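Long-range contacts in nucleoporin NUP82 (PDB 3PBP), which serves as a structural constituent of the yeast nuclear pore complex, its N-terminal domain contributing to the interaction with the nucleoporin NUP116: residues 43-48 with 93-98; 321-326 with 351-356. The protein carries 1 engineered substitution. All blocks are in the same frame, centred on the assembly; numbering follows the deposited sequence.

Interaction 1 of 2, residues 43-48 with 93-98; sequences IRWYNV and VPWGYS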
loop_
_atom_site.group_PDB
_atom_site.type_symbol
_atom_site.label_atom_id
_atom_site.label_comp_id
_atom_site.label_asym_id
_atom_site.label_seq_id
_atom_site.Cartn_x
_atom_site.Cartn_y
_atom_site.Cartn_z
ATOM N N ILE A 43 -13.105 -26.315 -10.287
ATOM C CA ILE A 43 -11.787 -26.299 -9.689
ATOM C C ILE A 43 -11.196 -27.694 -9.788
ATOM O O ILE A 43 -11.825 -28.677 -9.404
ATOM C CB ILE A 43 -11.835 -25.922 -8.195
ATOM C CG1 ILE A 43 -12.513 -24.562 -8.013
ATOM C CG2 ILE A 43 -10.424 -25.896 -7.626
ATOM C CD1 ILE A 43 -12.760 -24.164 -6.543
ATOM N N ARG A 44 -9.993 -27.781 -10.334
ATOM C CA ARG A 44 -9.295 -29.053 -10.415
ATOM C C ARG A 44 -8.054 -28.914 -9.536
ATOM O O ARG A 44 -7.346 -27.910 -9.607
ATOM C CB ARG A 44 -8.868 -29.353 -11.839
ATOM C CG ARG A 44 -9.982 -29.776 -12.727
ATOM C CD ARG A 44 -9.433 -30.206 -14.076
ATOM N NE ARG A 44 -10.506 -30.559 -15.000
ATOM C CZ ARG A 44 -10.335 -30.842 -16.288
ATOM N NH1 ARG A 44 -9.122 -30.818 -16.823
ATOM N NH2 ARG A 44 -11.385 -31.136 -17.045
ATOM N N TRP A 45 -7.799 -29.904 -8.689
ATOM C CA TRP A 45 -6.635 -29.854 -7.820
ATOM C C TRP A 45 -5.947 -31.202 -7.843
ATOM O O TRP A 45 -6.599 -32.235 -7.800
ATOM C CB TRP A 45 -7.049 -29.459 -6.398
ATOM C CG TRP A 45 -7.944 -30.436 -5.675
ATOM C CD1 TRP A 45 -7.558 -31.404 -4.795
ATOM C CD2 TRP A 45 -9.372 -30.490 -5.722
ATOM N NE1 TRP A 45 -8.653 -32.048 -4.282
ATOM C CE2 TRP A 45 -9.782 -31.509 -4.834
ATOM C CE3 TRP A 45 -10.349 -29.770 -6.424
ATOM C CZ2 TRP A 45 -11.129 -31.832 -4.633
ATOM C CZ3 TRP A 45 -11.696 -30.095 -6.221
ATOM C CH2 TRP A 45 -12.070 -31.112 -5.334
ATOM N N TYR A 46 -4.627 -31.195 -7.915
ATOM C CA TYR A 46 -3.899 -32.446 -7.966
ATOM C C TYR A 46 -2.578 -32.313 -7.242
ATOM O O TYR A 46 -1.814 -31.382 -7.505
ATOM C CB TYR A 46 -3.675 -32.813 -9.431
ATOM C CG TYR A 46 -2.721 -33.942 -9.718
ATOM C CD1 TYR A 46 -3.078 -35.272 -9.494
ATOM C CD2 TYR A 46 -1.483 -33.681 -10.285
ATOM C CE1 TYR A 46 -2.218 -36.321 -9.845
ATOM C CE2 TYR A 46 -0.619 -34.709 -10.636
ATOM C CZ TYR A 46 -0.987 -36.025 -10.419
ATOM O OH TYR A 46 -0.109 -37.023 -10.783
ATOM N N ASN A 47 -2.322 -33.226 -6.310
ATOM C CA ASN A 47 -1.064 -33.209 -5.588
ATOM C C ASN A 47 -0.108 -34.165 -6.290
ATOM O O ASN A 47 -0.261 -35.382 -6.239
ATOM C CB ASN A 47 -1.241 -33.627 -4.132
ATOM C CG ASN A 47 0.053 -33.549 -3.360
ATOM O OD1 ASN A 47 1.043 -34.167 -3.734
ATOM N ND2 ASN A 47 0.055 -32.778 -2.288
ATOM N N VAL A 48 0.874 -33.580 -6.959
ATOM C CA VAL A 48 1.887 -34.301 -7.700
ATOM C C VAL A 48 2.558 -35.485 -6.978
ATOM O O VAL A 48 2.948 -36.457 -7.633
ATOM C CB VAL A 48 2.952 -33.285 -8.184
ATOM C CG1 VAL A 48 4.241 -33.976 -8.543
ATOM C CG2 VAL A 48 2.404 -32.524 -9.384
ATOM N N VAL A 93 -10.034 -24.833 -1.484
ATOM C CA VAL A 93 -9.671 -25.944 -2.371
ATOM C C VAL A 93 -9.827 -27.200 -1.507
ATOM O O VAL A 93 -9.195 -27.322 -0.457
ATOM C CB VAL A 93 -8.223 -25.829 -2.858
ATOM C CG1 VAL A 93 -7.857 -27.048 -3.654
ATOM C CG2 VAL A 93 -8.067 -24.593 -3.704
ATOM N N PRO A 94 -10.675 -28.149 -1.935
ATOM C CA PRO A 94 -10.941 -29.394 -1.204
ATOM C C PRO A 94 -9.800 -30.396 -1.079
ATOM O O PRO A 94 -9.996 -31.586 -1.310
ATOM C CB PRO A 94 -12.132 -29.988 -1.955
ATOM C CG PRO A 94 -12.700 -28.820 -2.725
ATOM C CD PRO A 94 -11.470 -28.106 -3.163
ATOM N N TRP A 95 -8.615 -29.932 -0.709
ATOM C CA TRP A 95 -7.489 -30.848 -0.560
ATOM C C TRP A 95 -7.886 -31.890 0.472
ATOM O O TRP A 95 -8.354 -31.540 1.559
ATOM C CB TRP A 95 -6.239 -30.125 -0.045
ATOM C CG TRP A 95 -5.696 -29.076 -0.947
ATOM C CD1 TRP A 95 -5.696 -27.724 -0.730
ATOM C CD2 TRP A 95 -5.042 -29.283 -2.202
ATOM N NE1 TRP A 95 -5.077 -27.078 -1.773
ATOM C CE2 TRP A 95 -4.670 -28.010 -2.693
ATOM C CE3 TRP A 95 -4.743 -30.416 -2.962
ATOM C CZ2 TRP A 95 -4.002 -27.844 -3.903
ATOM C CZ3 TRP A 95 -4.082 -30.254 -4.160
ATOM C CH2 TRP A 95 -3.720 -28.974 -4.624
ATOM N N GLY A 96 -7.704 -33.165 0.147
ATOM C CA GLY A 96 -8.043 -34.191 1.116
ATOM C C GLY A 96 -9.362 -34.873 0.846
ATOM O O GLY A 96 -9.561 -36.019 1.249
ATOM N N TYR A 97 -10.276 -34.163 0.193
ATOM C CA TYR A 97 -11.559 -34.745 -0.168
ATOM C C TYR A 97 -11.330 -35.387 -1.521
ATOM O O TYR A 97 -10.430 -34.976 -2.261
ATOM C CB TYR A 97 -12.622 -33.669 -0.289
ATOM C CG TYR A 97 -12.847 -32.918 0.989
ATOM C CD1 TYR A 97 -11.963 -31.926 1.405
ATOM C CD2 TYR A 97 -13.929 -33.224 1.808
ATOM C CE1 TYR A 97 -12.152 -31.259 2.608
ATOM C CE2 TYR A 97 -14.125 -32.565 3.013
ATOM C CZ TYR A 97 -13.232 -31.585 3.405
ATOM O OH TYR A 97 -13.413 -30.934 4.600
ATOM N N SER A 98 -12.120 -36.401 -1.841
ATOM C CA SER A 98 -11.966 -37.083 -3.120
ATOM C C SER A 98 -13.287 -37.111 -3.870
ATOM O O SER A 98 -13.342 -36.837 -5.077
ATOM C CB SER A 98 -11.451 -38.509 -2.902
ATOM O OG SER A 98 -12.238 -39.188 -1.940
#

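Interaction 2 of 2, residues 321-326 with 351-356; sequences DGSLIL and IERVKL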
loop_
_atom_site.group_PDB
_atom_site.type_symbol
_atom_site.label_atom_id
_atom_site.label_comp_id
_atom_site.label_asym_id
_atom_site.label_seq_id
_atom_site.Cartn_x
_atom_site.Cartn_y
_atom_site.Cartn_z
ATOM N N ASP A 321 7.582 5.051 -18.738
ATOM C CA ASP A 321 8.656 4.904 -19.709
ATOM C C ASP A 321 9.209 3.494 -19.854
ATOM O O ASP A 321 10.299 3.304 -20.404
ATOM C CB ASP A 321 9.798 5.867 -19.359
ATOM C CG ASP A 321 10.567 5.445 -18.117
ATOM O OD1 ASP A 321 9.934 4.925 -17.171
ATOM O OD2 ASP A 321 11.803 5.646 -18.080
ATOM N N GLY A 322 8.460 2.508 -19.373
ATOM C CA GLY A 322 8.925 1.135 -19.463
ATOM C C GLY A 322 10.204 0.957 -18.666
ATOM O O GLY A 322 11.045 0.125 -18.996
ATOM N N SER A 323 10.337 1.749 -17.605
ATOM C CA SER A 323 11.512 1.716 -16.738
ATOM C C SER A 323 11.197 1.030 -15.396
ATOM O O SER A 323 10.031 0.926 -14.965
ATOM C CB SER A 323 12.016 3.152 -16.508
ATOM O OG SER A 323 13.342 3.188 -16.010
ATOM N N LEU A 324 12.255 0.575 -14.735
ATOM C CA LEU A 324 12.140 -0.122 -13.459
ATOM C C LEU A 324 13.172 0.425 -12.495
ATOM O O LEU A 324 14.316 0.627 -12.883
ATOM C CB LEU A 324 12.444 -1.600 -13.675
ATOM C CG LEU A 324 11.447 -2.645 -13.219
ATOM C CD1 LEU A 324 10.092 -2.358 -13.842
ATOM C CD2 LEU A 324 11.965 -4.010 -13.621
ATOM N N ILE A 325 12.787 0.686 -11.252
ATOM C CA ILE A 325 13.781 1.144 -10.288
ATOM C C ILE A 325 13.794 0.168 -9.116
ATOM O O ILE A 325 12.767 -0.089 -8.489
ATOM C CB ILE A 325 13.532 2.606 -9.779
ATOM C CG1 ILE A 325 12.238 2.707 -8.971
ATOM C CG2 ILE A 325 13.504 3.548 -10.944
ATOM C CD1 ILE A 325 12.080 4.038 -8.227
ATOM N N LEU A 326 14.960 -0.406 -8.853
ATOM C CA LEU A 326 15.124 -1.358 -7.771
ATOM C C LEU A 326 15.577 -0.567 -6.557
ATOM O O LEU A 326 16.633 0.045 -6.572
ATOM C CB LEU A 326 16.155 -2.412 -8.173
ATOM C CG LEU A 326 15.823 -3.189 -9.457
ATOM C CD1 LEU A 326 16.824 -4.316 -9.649
ATOM C CD2 LEU A 326 14.410 -3.765 -9.368
ATOM N N ILE A 351 19.165 1.426 -6.033
ATOM C CA ILE A 351 20.314 0.555 -6.274
ATOM C C ILE A 351 20.587 0.436 -7.767
ATOM O O ILE A 351 21.733 0.394 -8.193
ATOM C CB ILE A 351 20.078 -0.855 -5.711
ATOM C CG1 ILE A 351 20.113 -0.818 -4.181
ATOM C CG2 ILE A 351 21.135 -1.798 -6.230
ATOM C CD1 ILE A 351 19.828 -2.157 -3.523
ATOM N N GLU A 352 19.522 0.381 -8.557
ATOM C CA GLU A 352 19.648 0.274 -10.002
ATOM C C GLU A 352 18.360 0.651 -10.749
ATOM O O GLU A 352 17.258 0.627 -10.194
ATOM C CB GLU A 352 20.055 -1.155 -10.391
ATOM C CG GLU A 352 19.574 -1.558 -11.787
ATOM C CD GLU A 352 19.984 -2.952 -12.194
ATOM O OE1 GLU A 352 19.788 -3.885 -11.383
ATOM O OE2 GLU A 352 20.490 -3.105 -13.332
ATOM N N ARG A 353 18.522 1.016 -12.014
ATOM C CA ARG A 353 17.395 1.337 -12.863
ATOM C C ARG A 353 17.486 0.439 -14.114
ATOM O O ARG A 353 18.564 0.256 -14.690
ATOM C CB ARG A 353 17.417 2.805 -13.263
ATOM C CG ARG A 353 16.176 3.205 -14.030
ATOM C CD ARG A 353 16.270 4.597 -14.559
ATOM N NE ARG A 353 15.062 4.932 -15.295
ATOM C CZ ARG A 353 14.921 6.038 -16.016
ATOM N NH1 ARG A 353 15.923 6.907 -16.090
ATOM N NH2 ARG A 353 13.783 6.278 -16.656
ATOM N N VAL A 354 16.354 -0.133 -14.515
ATOM C CA VAL A 354 16.309 -1.014 -15.673
ATOM C C VAL A 354 15.304 -0.492 -16.689
ATOM O O VAL A 354 14.104 -0.442 -16.408
ATOM C CB VAL A 354 15.903 -2.449 -15.255
ATOM C CG1 VAL A 354 15.804 -3.350 -16.474
ATOM C CG2 VAL A 354 16.911 -3.005 -14.262
ATOM N N LYS A 355 15.793 -0.083 -17.861
ATOM C CA LYS A 355 14.906 0.408 -18.915
ATOM C C LYS A 355 14.637 -0.739 -19.878
ATOM O O LYS A 355 15.550 -1.226 -20.547
ATOM C CB LYS A 355 15.544 1.574 -19.673
ATOM C CG LYS A 355 15.906 2.764 -18.805
ATOM C CD LYS A 355 16.489 3.903 -19.637
ATOM C CE LYS A 355 16.999 5.027 -18.743
ATOM N NZ LYS A 355 17.620 6.137 -19.514
ATOM N N LEU A 356 13.384 -1.177 -19.934
ATOM C CA LEU A 356 12.992 -2.281 -20.808
ATOM C C LEU A 356 12.388 -1.738 -22.096
ATOM O O LEU A 356 12.099 -2.495 -23.026
ATOM C CB LEU A 356 11.981 -3.187 -20.093
ATOM C CG LEU A 356 12.408 -3.731 -18.724
ATOM C CD1 LEU A 356 11.247 -4.464 -18.079
ATOM C CD2 LEU A 356 13.619 -4.645 -18.885
#

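Interaction 1 of 2, residues 43-48 with 93-98
The indole of W45 lies against the ring of P94, whose CD sits over the W45 six-membered ring, 3.7 Å from its centroid and only 11° off the normal, a CH-pi contact. P94 CB reaches the far rim of the same indole, 3.4 Å from W45 CZ2. W45 also meets W95 edge to face and offset: its five-membered ring edge is turned toward the W95 six-membered ring, centroids 5.0 Å apart and planes at 75°. With CG set between the backbone N and the carbonyl carbon (chi1 65°), the W45 indole offers a face to P94 and an edge to W95, and its CB makes a second CH-pi contact, 4.0 Å from the centroid of the W95 six-membered ring. V93 CG1 fills in beside W45 CB at 3.7 Å. The pairing joins neighbouring blades of the beta-propeller: strand 42-47 is the third strand of one antiparallel sheet, and 93-98 is the loop leaving strand 87-92, third strand of the next. H55 and L57, from the edge strand of the first blade, add to this packing around W45 and P94. W95 NE1 hydrogen-bonds to the backbone O of G77, which satisfies its N-H outside this contact. Toward solvent the contact thins. A type II turn runs from P94 to Y97 with G96 at positive phi, and the Y97 ring leads away from the strand to meet F109 edge to face.

Interaction 2 of 2, residues 321-326 with 351-356
R353 NE donates to S323 OG at 2.6 Å and an N-H...O angle of 149°, the oxygen lying somewhat out of the guanidinium plane. Its NH2 forms a salt bridge to D321 OD2, modelled at 2.5 Å, although the hydrogen-bond geometry there is weak, as it is for the longer bond from R353 NH2 to S323 OG. An R353 chain extended from CG to NE, with CG anti to the backbone N (chi1 -174°), carries the guanidinium along the sheet face to the turn residue D321, whose carboxylate is inclined 36° to it. The remaining terminal nitrogen, NH1, makes a salt bridge to E293, whose OE1 also takes K355 NZ, so R353 sits between two carboxylates and shares one of them with K355. A leucine in place of R353 would probably leave D321 without this cationic mate and S323 OG without its NE donor. Behind these side chains, strands 323-329 and 347-355 run antiparallel as neighbours in one propeller blade. L324 and V354 form a hydrogen-bonded pair, with V354 N to L324 O at 2.7 Å and a weak return bond. At one end L356 N reaches G322 O at 2.8 Å, where G322 has positive phi. At the other, I351 and E352 both face L326 in a classic beta bulge: L326 N bonds to E352 O and I351 N to L326 O, each at 2.9 Å. On the other face L324, L326 and V354 supply the apolar surface, with E352 among them. L324 CB packs on V354 CB at 3.9 Å, while L326 and E352 lie side by side, L326 CD1 against the carboxylate that S412 engages. W389 of helix 387-399 covers L326 and I351, and I351 also packs on an aromatic side chain of another protein chain.

In the fold
Interactions 1 and 2 lie on opposite sides of the centre of the NUP82 N-terminal domain, with their centres about 40 Å apart and their nearest atoms about 30 Å apart, so neither touches the other. Along the chain they follow in series. They are two kinds of contact in the beta-propeller: 43-48 with 93-98 joins one blade to the next through aromatic side chains, whereas 321-326 with 351-356 pairs adjacent strands inside a single blade. Both fall within the region that interacts with NUP116. No other protein chain of the assembly touches interaction 1, but interaction 2 reaches a partner chain at its bulged end.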